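Local coordinates for regulatory protein YycH-like domain-containing protein (PDB 5COZ) that is of unknown function but has a YycH-like regulatory domain and is probably exported as a bacterial lipoprotein, at residues Phe141-Ser146 and Glu241-Ile246; Leu179-Cys184 and Leu256-Leu261; Glu188-Asp193 and Val213-Pro218. All blocks are in the same frame, centred on the assembly; numbering follows the deposited sequence.

Interaction 1: residues Phe141-Ser146 and Glu241-Ile246; sequences FGTYYS and ENHLVI
With CG anti to its carbonyl carbon (chi1 -63°) and the chain extended beyond, E241 carries its carboxylate to the backbone of Y145. OE1 accepts the amide hydrogen, Y145 N to E241 OE1 being 3.0 Å, on the syn side but 28° out of the carboxylate plane. A weak second bond of 3.5 Å runs from Y145 N to E241 OE2, an unequal fork. That same OE2 comes in obliquely on the Y144 ring, 3.4 Å from Y144 CD2. H243 holds CG between its backbone N and carbonyl carbon (chi1 43°), a turn that brings its CE1 to 3.3 Å from the carbonyl oxygen of T143.

One water, in the plane of the imidazole, lies 2.9 Å from H243 NE2, also bonds T143 OG1 and sits over the centre of the Y144 ring. A second can donate to T143 O or E241 OE1, and a third takes the S146 N-H while donating to E241 OE2. Beyond the contact, Y145 gives its hydroxyl to L343 O and meets Y324 edge-to-face, linking the loop to strands 314-330 and 338-348 of the mixed sheet.

Glutamate suits its place by reach and by two acceptor oxygens, threonine and histidine by polar atoms that water can link. The loop is thus joined to the residues leading into strand 244-249 mainly through one hydrated carboxylate, whose negative charge the surrounding donors would probably stabilise.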
loop_
_atom_site.group_PDB
_atom_site.type_symbol
_atom_site.label_atom_id
_atom_site.label_comp_id
_atom_site.label_asym_id
_atom_site.label_seq_id
_atom_site.Cartn_x
_atom_site.Cartn_y
_atom_site.Cartn_z
ATOM N N PHE A 141 -15.637 -0.617 0.993
ATOM C CA PHE A 141 -14.201 -0.763 0.811
ATOM C C PHE A 141 -13.481 0.516 1.209
ATOM O O PHE A 141 -13.935 1.618 0.896
ATOM C CB PHE A 141 -13.894 -1.109 -0.661
ATOM C CG PHE A 141 -12.435 -1.318 -0.980
ATOM C CD1 PHE A 141 -11.790 -2.485 -0.605
ATOM C CD2 PHE A 141 -11.692 -0.320 -1.601
ATOM C CE1 PHE A 141 -10.442 -2.697 -0.921
ATOM C CE2 PHE A 141 -10.335 -0.529 -1.911
ATOM C CZ PHE A 141 -9.726 -1.711 -1.558
ATOM N N GLY A 142 -12.314 0.340 1.820
ATOM C CA GLY A 142 -11.446 1.446 2.208
ATOM C C GLY A 142 -10.015 1.022 1.969
ATOM O O GLY A 142 -9.691 -0.166 2.063
ATOM N N THR A 143 -9.156 1.973 1.617
ATOM C CA THR A 143 -7.793 1.659 1.253
ATOM C C THR A 143 -6.801 1.720 2.416
ATOM O O THR A 143 -5.642 1.385 2.174
ATOM C CB THR A 143 -7.303 2.624 0.154
ATOM O OG1 THR A 143 -7.313 3.953 0.682
ATOM C CG2 THR A 143 -8.170 2.557 -1.127
ATOM N N TYR A 144 -7.185 2.240 3.601
ATOM C CA TYR A 144 -6.225 2.437 4.686
ATOM C C TYR A 144 -6.065 1.218 5.556
ATOM O O TYR A 144 -7.043 0.602 5.985
ATOM C CB TYR A 144 -6.643 3.611 5.585
ATOM C CG TYR A 144 -6.596 4.946 4.883
ATOM C CD1 TYR A 144 -7.669 5.392 4.115
ATOM C CD2 TYR A 144 -5.492 5.778 5.006
ATOM C CE1 TYR A 144 -7.607 6.603 3.425
ATOM C CE2 TYR A 144 -5.425 6.997 4.334
ATOM C CZ TYR A 144 -6.489 7.411 3.555
ATOM O OH TYR A 144 -6.413 8.627 2.908
ATOM N N TYR A 145 -4.800 0.924 5.895
ATOM C CA TYR A 145 -4.516 -0.175 6.822
ATOM C C TYR A 145 -5.098 0.158 8.211
ATOM O O TYR A 145 -5.715 -0.697 8.849
ATOM C CB TYR A 145 -2.999 -0.373 6.924
ATOM C CG TYR A 145 -2.615 -1.426 7.935
ATOM C CD1 TYR A 145 -2.772 -2.784 7.649
ATOM C CD2 TYR A 145 -2.089 -1.070 9.172
ATOM C CE1 TYR A 145 -2.452 -3.763 8.584
ATOM C CE2 TYR A 145 -1.740 -2.043 10.112
ATOM C CZ TYR A 145 -1.933 -3.385 9.810
ATOM O OH TYR A 145 -1.639 -4.356 10.722
ATOM N N SER A 146 -4.881 1.403 8.683
ATOM C CA SER A 146 -5.408 1.832 9.974
ATOM C C SER A 146 -6.851 2.267 9.862
ATOM O O SER A 146 -7.215 2.956 8.900
ATOM C CB SER A 146 -4.608 3.013 10.515
ATOM O OG SER A 146 -3.261 2.667 10.755
ATOM N N GLU A 241 0.713 5.457 2.851
ATOM C CA GLU A 241 0.914 4.105 2.368
ATOM C C GLU A 241 1.229 4.093 0.886
ATOM O O GLU A 241 0.518 4.702 0.062
ATOM C CB GLU A 241 -0.318 3.256 2.635
ATOM C CG GLU A 241 -0.621 3.101 4.125
ATOM C CD GLU A 241 -2.054 2.668 4.392
ATOM O OE1 GLU A 241 -2.341 1.459 4.271
ATOM O OE2 GLU A 241 -2.906 3.556 4.593
ATOM N N ASN A 242 2.332 3.434 0.546
ATOM C CA ASN A 242 2.763 3.343 -0.838
ATOM C C ASN A 242 1.955 2.298 -1.604
ATOM O O ASN A 242 2.357 1.125 -1.649
ATOM C CB ASN A 242 4.240 2.988 -0.900
ATOM C CG ASN A 242 4.728 2.786 -2.290
ATOM O OD1 ASN A 242 4.498 3.624 -3.166
ATOM N ND2 ASN A 242 5.428 1.682 -2.515
ATOM N N HIS A 243 0.853 2.708 -2.209
ATOM C CA HIS A 243 0.124 1.817 -3.098
ATOM C C HIS A 243 -0.397 2.618 -4.268
ATOM O O HIS A 243 -0.970 3.699 -4.105
ATOM C CB HIS A 243 -1.026 0.982 -2.420
ATOM C CG HIS A 243 -1.894 1.738 -1.457
ATOM N ND1 HIS A 243 -2.085 1.284 -0.158
ATOM C CD2 HIS A 243 -2.636 2.856 -1.629
ATOM C CE1 HIS A 243 -2.921 2.134 0.409
ATOM N NE2 HIS A 243 -3.296 3.087 -0.432
ATOM N N LEU A 244 -0.139 2.072 -5.446
ATOM C CA LEU A 244 -0.695 2.557 -6.715
ATOM C C LEU A 244 -2.012 1.764 -6.867
ATOM O O LEU A 244 -1.992 0.512 -6.939
ATOM C CB LEU A 244 0.302 2.262 -7.858
ATOM C CG LEU A 244 -0.234 2.430 -9.297
ATOM C CD1 LEU A 244 -0.605 3.869 -9.607
ATOM C CD2 LEU A 244 0.829 1.910 -10.352
ATOM N N VAL A 245 -3.168 2.480 -6.808
ATOM C CA VAL A 245 -4.475 1.832 -6.829
ATOM C C VAL A 245 -5.041 1.874 -8.244
ATOM O O VAL A 245 -5.157 2.953 -8.813
ATOM C CB VAL A 245 -5.432 2.482 -5.816
ATOM C CG1 VAL A 245 -6.756 1.701 -5.772
ATOM C CG2 VAL A 245 -4.810 2.525 -4.414
ATOM N N ILE A 246 -5.312 0.704 -8.827
ATOM C CA ILE A 246 -5.887 0.632 -10.172
ATOM C C ILE A 246 -7.122 -0.215 -10.089
ATOM O O ILE A 246 -7.042 -1.407 -9.773
ATOM C CB ILE A 246 -4.880 0.049 -11.187
ATOM C CG1 ILE A 246 -3.476 0.740 -11.063
ATOM C CG2 ILE A 246 -5.474 0.161 -12.620
ATOM C CD1 ILE A 246 -2.416 0.321 -12.197
HETATM O O HOH W 1 -3.876 -0.378 3.011
HETATM O O HOH W 2 -4.786 4.536 1.563
HETATM O O HOH W 3 -3.398 3.530 7.402
#

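Interaction 2: residues Leu179-Cys184 and Leu256-Leu261; sequences LEINVC and LDIPPL
L179 and L256 meet tip to tip where a Schellman motif, closing helix 165-178, lies against strand 252-258 of the antiparallel sheet. The motif turns at E180, whose positive phi of 64° swings the chain out of the helix and places L179 and I181, the residues before and after it, toward the strand.

The contact between the two segments is apolar, with no hydrogen bond across it. Its leucine part is a methyl-to-methyl touch, L179 CD1 lying 4.0 Å from L256 CD2. The same L179 methyl is also 4.4 Å from CD1 of I258, so it sits near both strand residues. Leucine fits here because its branch lies at the end of the chain, where two methyl groups can spread over a hydrophobic surface.

The isoleucine part centres on I181. Its CG1 stands anti to the carbonyl carbon (chi1 -55°) and the chain runs on extended, which carries CD1 forward to the strand and its sequel. There it crosses I258 obliquely and L261 at about a right angle. Branching at CB gives I258 a methyl close to its own backbone, and it is this CG2 that the incoming chain meets.

Helix 73-87 packs alongside, with L83 and A86 on L256, L79 on I258 and K82 against L179. P218 of strand 211-220 borders both I181 and L261. On the I181 side chain, CD1 lies 3.9 Å from I258 CG2, while CG1 is 3.9 Å from L261 CD1.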
loop_
_atom_site.group_PDB
_atom_site.type_symbol
_atom_site.label_atom_id
_atom_site.label_comp_id
_atom_site.label_asym_id
_atom_site.label_seq_id
_atom_site.Cartn_x
_atom_site.Cartn_y
_atom_site.Cartn_z
ATOM N N LEU A 179 2.495 4.123 -17.419
ATOM C CA LEU A 179 2.699 5.269 -16.538
ATOM C C LEU A 179 4.164 5.458 -16.158
ATOM O O LEU A 179 4.511 6.437 -15.486
ATOM C CB LEU A 179 1.856 5.072 -15.253
ATOM C CG LEU A 179 0.351 5.268 -15.385
ATOM C CD1 LEU A 179 -0.354 4.789 -14.111
ATOM C CD2 LEU A 179 -0.012 6.735 -15.698
ATOM N N GLU A 180 5.021 4.477 -16.534
ATOM C CA GLU A 180 6.454 4.490 -16.261
ATOM C C GLU A 180 6.702 4.443 -14.760
ATOM O O GLU A 180 7.630 5.069 -14.242
ATOM C CB GLU A 180 7.179 5.686 -16.929
ATOM C CG GLU A 180 6.905 5.773 -18.424
ATOM C CD GLU A 180 7.466 7.006 -19.103
ATOM O OE1 GLU A 180 7.233 8.128 -18.604
ATOM O OE2 GLU A 180 8.086 6.850 -20.178
ATOM N N ILE A 181 5.880 3.626 -14.060
ATOM C CA ILE A 181 6.046 3.437 -12.633
ATOM C C ILE A 181 6.508 2.013 -12.406
ATOM O O ILE A 181 5.734 1.070 -12.632
ATOM C CB ILE A 181 4.737 3.743 -11.836
ATOM C CG1 ILE A 181 4.191 5.161 -12.135
ATOM C CG2 ILE A 181 4.980 3.535 -10.307
ATOM C CD1 ILE A 181 2.790 5.418 -11.544
ATOM N N ASN A 182 7.758 1.844 -11.966
ATOM C CA ASN A 182 8.271 0.515 -11.630
ATOM C C ASN A 182 7.577 0.040 -10.370
ATOM O O ASN A 182 7.505 0.799 -9.389
ATOM C CB ASN A 182 9.782 0.546 -11.408
ATOM C CG ASN A 182 10.593 0.476 -12.680
ATOM O OD1 ASN A 182 10.063 0.395 -13.803
ATOM N ND2 ASN A 182 11.906 0.496 -12.530
ATOM N N VAL A 183 7.049 -1.181 -10.401
ATOM C CA VAL A 183 6.336 -1.733 -9.261
ATOM C C VAL A 183 6.834 -3.153 -8.992
ATOM O O VAL A 183 7.356 -3.807 -9.910
ATOM C CB VAL A 183 4.784 -1.724 -9.457
ATOM C CG1 VAL A 183 4.234 -0.293 -9.570
ATOM C CG2 VAL A 183 4.355 -2.575 -10.660
ATOM N N CYS A 184 6.609 -3.648 -7.772
ATOM C CA CYS A 184 6.927 -5.061 -7.495
ATOM C C CYS A 184 6.101 -5.988 -8.377
ATOM O O CYS A 184 4.957 -5.670 -8.739
ATOM C CB CYS A 184 6.680 -5.404 -6.031
ATOM S SG CYS A 184 7.648 -4.414 -4.881
ATOM N N LEU A 256 -7.741 5.388 -10.702
ATOM C CA LEU A 256 -6.308 5.259 -10.769
ATOM C C LEU A 256 -5.736 6.299 -9.837
ATOM O O LEU A 256 -5.896 7.497 -10.089
ATOM C CB LEU A 256 -5.857 5.467 -12.237
ATOM C CG LEU A 256 -4.466 5.041 -12.648
ATOM C CD1 LEU A 256 -4.196 3.671 -12.277
ATOM C CD2 LEU A 256 -4.331 5.098 -14.160
ATOM N N ASP A 257 -5.157 5.846 -8.723
ATOM C CA ASP A 257 -4.623 6.760 -7.717
ATOM C C ASP A 257 -3.130 6.515 -7.565
ATOM O O ASP A 257 -2.696 5.408 -7.200
ATOM C CB ASP A 257 -5.358 6.561 -6.377
ATOM C CG ASP A 257 -5.285 7.733 -5.407
ATOM O OD1 ASP A 257 -4.768 8.803 -5.800
ATOM O OD2 ASP A 257 -5.847 7.619 -4.299
ATOM N N ILE A 258 -2.342 7.549 -7.883
ATOM C CA ILE A 258 -0.893 7.465 -7.836
ATOM C C ILE A 258 -0.412 8.097 -6.555
ATOM O O ILE A 258 -0.736 9.249 -6.289
ATOM C CB ILE A 258 -0.252 8.165 -9.052
ATOM C CG1 ILE A 258 -0.848 7.645 -10.405
ATOM C CG2 ILE A 258 1.303 8.013 -9.039
ATOM C CD1 ILE A 258 -0.243 8.372 -11.629
ATOM N N PRO A 259 0.336 7.333 -5.748
ATOM C CA PRO A 259 0.872 7.874 -4.497
ATOM C C PRO A 259 2.123 8.712 -4.746
ATOM O O PRO A 259 2.635 8.735 -5.883
ATOM C CB PRO A 259 1.230 6.591 -3.731
ATOM C CG PRO A 259 1.738 5.658 -4.804
ATOM C CD PRO A 259 0.831 5.960 -6.006
ATOM N N PRO A 260 2.716 9.314 -3.708
ATOM C CA PRO A 260 3.995 10.019 -3.914
ATOM C C PRO A 260 5.060 9.103 -4.461
ATOM O O PRO A 260 5.194 7.937 -4.038
ATOM C CB PRO A 260 4.372 10.491 -2.501
ATOM C CG PRO A 260 3.034 10.572 -1.776
ATOM C CD PRO A 260 2.289 9.379 -2.295
ATOM N N LEU A 261 5.844 9.636 -5.434
ATOM C CA LEU A 261 6.909 8.888 -6.078
ATOM C C LEU A 261 8.206 9.605 -5.866
ATOM O O LEU A 261 8.220 10.787 -5.506
ATOM C CB LEU A 261 6.670 8.635 -7.572
ATOM C CG LEU A 261 5.404 7.844 -7.937
ATOM C CD1 LEU A 261 5.265 7.749 -9.467
ATOM C CD2 LEU A 261 5.417 6.429 -7.293
#

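Interaction 3: residues Glu188-Asp193 and Val213-Pro218; sequences ELYVLD and VFFMFP
E188 and F215 face each other as a hydrogen-bonded antiparallel pair, with E188 N to F215 O at 3.0 Å and the return bond, F215 N to E188 O, at 2.9 Å. Y190 and V213 form the next such pair, Y190 N lying 2.8 Å from V213 O. Between them L189 and F214 make a non-hydrogen-bonded pair, and there L189 CD1 sits 3.6 Å from the F214 ring centroid, a CH-pi contact over the face. The leucine gets there with CG anti to its backbone N (chi1 175°).

On the sheet face of E188, Y190, V213 and F215, the tyrosine points its ring edge at the face of F215 in an edge-to-face pair, planes 55° apart. Farther along, L192 CD2 packs 3.6 Å from V213 CG2.

Y190 OH in turn donates to E188 OE1, a 2.6 Å bond arriving from above the carboxylate plane, which, with the F215 contact, restrains the ring. E188 CD meets the edge of F217, 3.6 Å from its CZ, with carboxylate and ring nearly perpendicular. R227 binds the other oxygen, OE2, in a salt bridge and covers F217 by cation-pi. With an alanine in place of E188, the Y190 hydroxyl and the R227 charge would probably be left without their mate and the tyrosine ring freer to turn.

On the opposite side, A165 of helix 165-178 touches L189, while A168, E169 and A172 touch F214; the small alanines are consistent with a close approach of the helix. This is an antiparallel strand pair of a beta-sheet backed by a helix on one face.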
loop_
_atom_site.group_PDB
_atom_site.type_symbol
_atom_site.label_atom_id
_atom_site.label_comp_id
_atom_site.label_asym_id
_atom_site.label_seq_id
_atom_site.Cartn_x
_atom_site.Cartn_y
_atom_site.Cartn_z
ATOM N N GLU A 188 -1.659 -6.935 -4.911
ATOM C CA GLU A 188 -2.773 -7.436 -4.121
ATOM C C GLU A 188 -4.051 -7.135 -4.877
ATOM O O GLU A 188 -4.198 -6.048 -5.437
ATOM C CB GLU A 188 -2.814 -6.774 -2.732
ATOM C CG GLU A 188 -1.620 -7.162 -1.876
ATOM C CD GLU A 188 -1.502 -6.371 -0.589
ATOM O OE1 GLU A 188 -2.244 -5.375 -0.405
ATOM O OE2 GLU A 188 -0.623 -6.739 0.229
ATOM N N LEU A 189 -4.967 -8.082 -4.883
ATOM C CA LEU A 189 -6.223 -7.918 -5.585
ATOM C C LEU A 189 -7.397 -7.964 -4.608
ATOM O O LEU A 189 -7.571 -8.944 -3.868
ATOM C CB LEU A 189 -6.347 -9.017 -6.655
ATOM C CG LEU A 189 -7.695 -9.041 -7.418
ATOM C CD1 LEU A 189 -8.001 -7.698 -8.094
ATOM C CD2 LEU A 189 -7.703 -10.125 -8.471
ATOM N N TYR A 190 -8.276 -6.955 -4.718
ATOM C CA TYR A 190 -9.492 -6.842 -3.916
ATOM C C TYR A 190 -10.684 -6.928 -4.840
ATOM O O TYR A 190 -10.690 -6.327 -5.923
ATOM C CB TYR A 190 -9.459 -5.504 -3.127
ATOM C CG TYR A 190 -8.237 -5.449 -2.228
ATOM C CD1 TYR A 190 -8.237 -6.081 -0.991
ATOM C CD2 TYR A 190 -7.045 -4.890 -2.675
ATOM C CE1 TYR A 190 -7.084 -6.157 -0.214
ATOM C CE2 TYR A 190 -5.888 -4.926 -1.890
ATOM C CZ TYR A 190 -5.913 -5.586 -0.672
ATOM O OH TYR A 190 -4.806 -5.658 0.129
ATOM N N VAL A 191 -11.667 -7.749 -4.471
ATOM C CA VAL A 191 -12.866 -7.980 -5.280
ATOM C C VAL A 191 -14.035 -7.207 -4.688
ATOM O O VAL A 191 -14.551 -7.545 -3.605
ATOM C CB VAL A 191 -13.173 -9.488 -5.393
ATOM C CG1 VAL A 191 -14.419 -9.705 -6.267
ATOM C CG2 VAL A 191 -11.973 -10.261 -5.978
ATOM N N LEU A 192 -14.454 -6.148 -5.392
ATOM C CA LEU A 192 -15.524 -5.288 -4.896
ATOM C C LEU A 192 -16.819 -5.671 -5.611
ATOM O O LEU A 192 -17.228 -5.055 -6.605
ATOM C CB LEU A 192 -15.152 -3.818 -5.110
ATOM C CG LEU A 192 -14.202 -3.159 -4.087
ATOM C CD1 LEU A 192 -12.865 -3.901 -3.929
ATOM C CD2 LEU A 192 -13.946 -1.723 -4.487
ATOM N N ASP A 193 -17.433 -6.749 -5.116
ATOM C CA ASP A 193 -18.703 -7.238 -5.653
ATOM C C ASP A 193 -19.853 -6.704 -4.754
ATOM O O ASP A 193 -19.679 -5.672 -4.098
ATOM C CB ASP A 193 -18.681 -8.780 -5.708
ATOM C CG ASP A 193 -18.538 -9.471 -4.356
ATOM O OD1 ASP A 193 -18.294 -8.773 -3.356
ATOM O OD2 ASP A 193 -18.697 -10.703 -4.300
ATOM N N VAL A 213 -10.001 -4.194 -7.712
ATOM C CA VAL A 213 -9.071 -3.152 -7.274
ATOM C C VAL A 213 -7.717 -3.786 -7.058
ATOM O O VAL A 213 -7.577 -4.656 -6.191
ATOM C CB VAL A 213 -9.538 -2.421 -5.996
ATOM C CG1 VAL A 213 -8.463 -1.436 -5.492
ATOM C CG2 VAL A 213 -10.852 -1.681 -6.234
ATOM N N PHE A 214 -6.717 -3.345 -7.821
ATOM C CA PHE A 214 -5.356 -3.785 -7.571
ATOM C C PHE A 214 -4.604 -2.771 -6.784
ATOM O O PHE A 214 -4.723 -1.573 -7.042
ATOM C CB PHE A 214 -4.589 -3.980 -8.888
ATOM C CG PHE A 214 -5.064 -5.203 -9.617
ATOM C CD1 PHE A 214 -6.124 -5.131 -10.520
ATOM C CD2 PHE A 214 -4.406 -6.412 -9.463
ATOM C CE1 PHE A 214 -6.555 -6.277 -11.206
ATOM C CE2 PHE A 214 -4.852 -7.563 -10.126
ATOM C CZ PHE A 214 -5.919 -7.482 -10.998
ATOM N N PHE A 215 -3.782 -3.257 -5.851
ATOM C CA PHE A 215 -2.756 -2.463 -5.206
ATOM C C PHE A 215 -1.450 -2.914 -5.768
ATOM O O PHE A 215 -1.094 -4.072 -5.625
ATOM C CB PHE A 215 -2.705 -2.603 -3.663
ATOM C CG PHE A 215 -3.732 -1.892 -2.830
ATOM C CD1 PHE A 215 -4.883 -1.348 -3.409
ATOM C CD2 PHE A 215 -3.552 -1.753 -1.461
ATOM C CE1 PHE A 215 -5.868 -0.734 -2.603
ATOM C CE2 PHE A 215 -4.509 -1.102 -0.670
ATOM C CZ PHE A 215 -5.650 -0.595 -1.243
HETATM N N MSE A 216 -0.750 -1.989 -6.418
HETATM C CA MSE A 216 0.612 -2.243 -6.891
HETATM C C MSE A 216 1.541 -1.398 -6.066
HETATM O O MSE A 216 1.124 -0.407 -5.476
HETATM C CB MSE A 216 0.759 -1.959 -8.369
HETATM C CG MSE A 216 -0.391 -2.570 -9.124
HETATM SE SE MSE A 216 -0.321 -2.175 -10.968
HETATM C CE MSE A 216 0.544 -3.530 -11.387
ATOM N N PHE A 217 2.803 -1.829 -5.954
ATOM C CA PHE A 217 3.703 -1.180 -5.038
ATOM C C PHE A 217 4.944 -0.611 -5.710
ATOM O O PHE A 217 5.874 -1.339 -6.021
ATOM C CB PHE A 217 4.091 -2.195 -3.937
ATOM C CG PHE A 217 2.872 -2.806 -3.279
ATOM C CD1 PHE A 217 2.056 -2.045 -2.447
ATOM C CD2 PHE A 217 2.468 -4.103 -3.595
ATOM C CE1 PHE A 217 0.887 -2.582 -1.907
ATOM C CE2 PHE A 217 1.298 -4.649 -3.047
ATOM C CZ PHE A 217 0.524 -3.893 -2.187
ATOM N N PRO A 218 4.953 0.716 -5.933
ATOM C CA PRO A 218 6.141 1.381 -6.519
ATOM C C PRO A 218 7.393 0.991 -5.742
ATOM O O PRO A 218 7.387 0.972 -4.500
ATOM C CB PRO A 218 5.824 2.862 -6.357
ATOM C CG PRO A 218 4.300 2.887 -6.508
ATOM C CD PRO A 218 3.856 1.685 -5.696
#

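Overall arrangement
All three contacts reach the nine-stranded antiparallel sheet. Interactions 1 and 3 have centres about 9 Å apart, and interaction 2 lies about 13 Å from each. Strand 244-249 runs between its neighbours 211-220 and 252-258: V245 O bonds D257 N, and I246 O bonds F214 N. C184 N bonds F217 O, linking 179-184 to 213-218. Along the chain, interaction 3 is nested within the loops closed by interactions 1 and 2, whose own segments alternate. The sheet thus gathers segments far apart in sequence, with loop 141-146 and the turn after helix 165-178 packed against it.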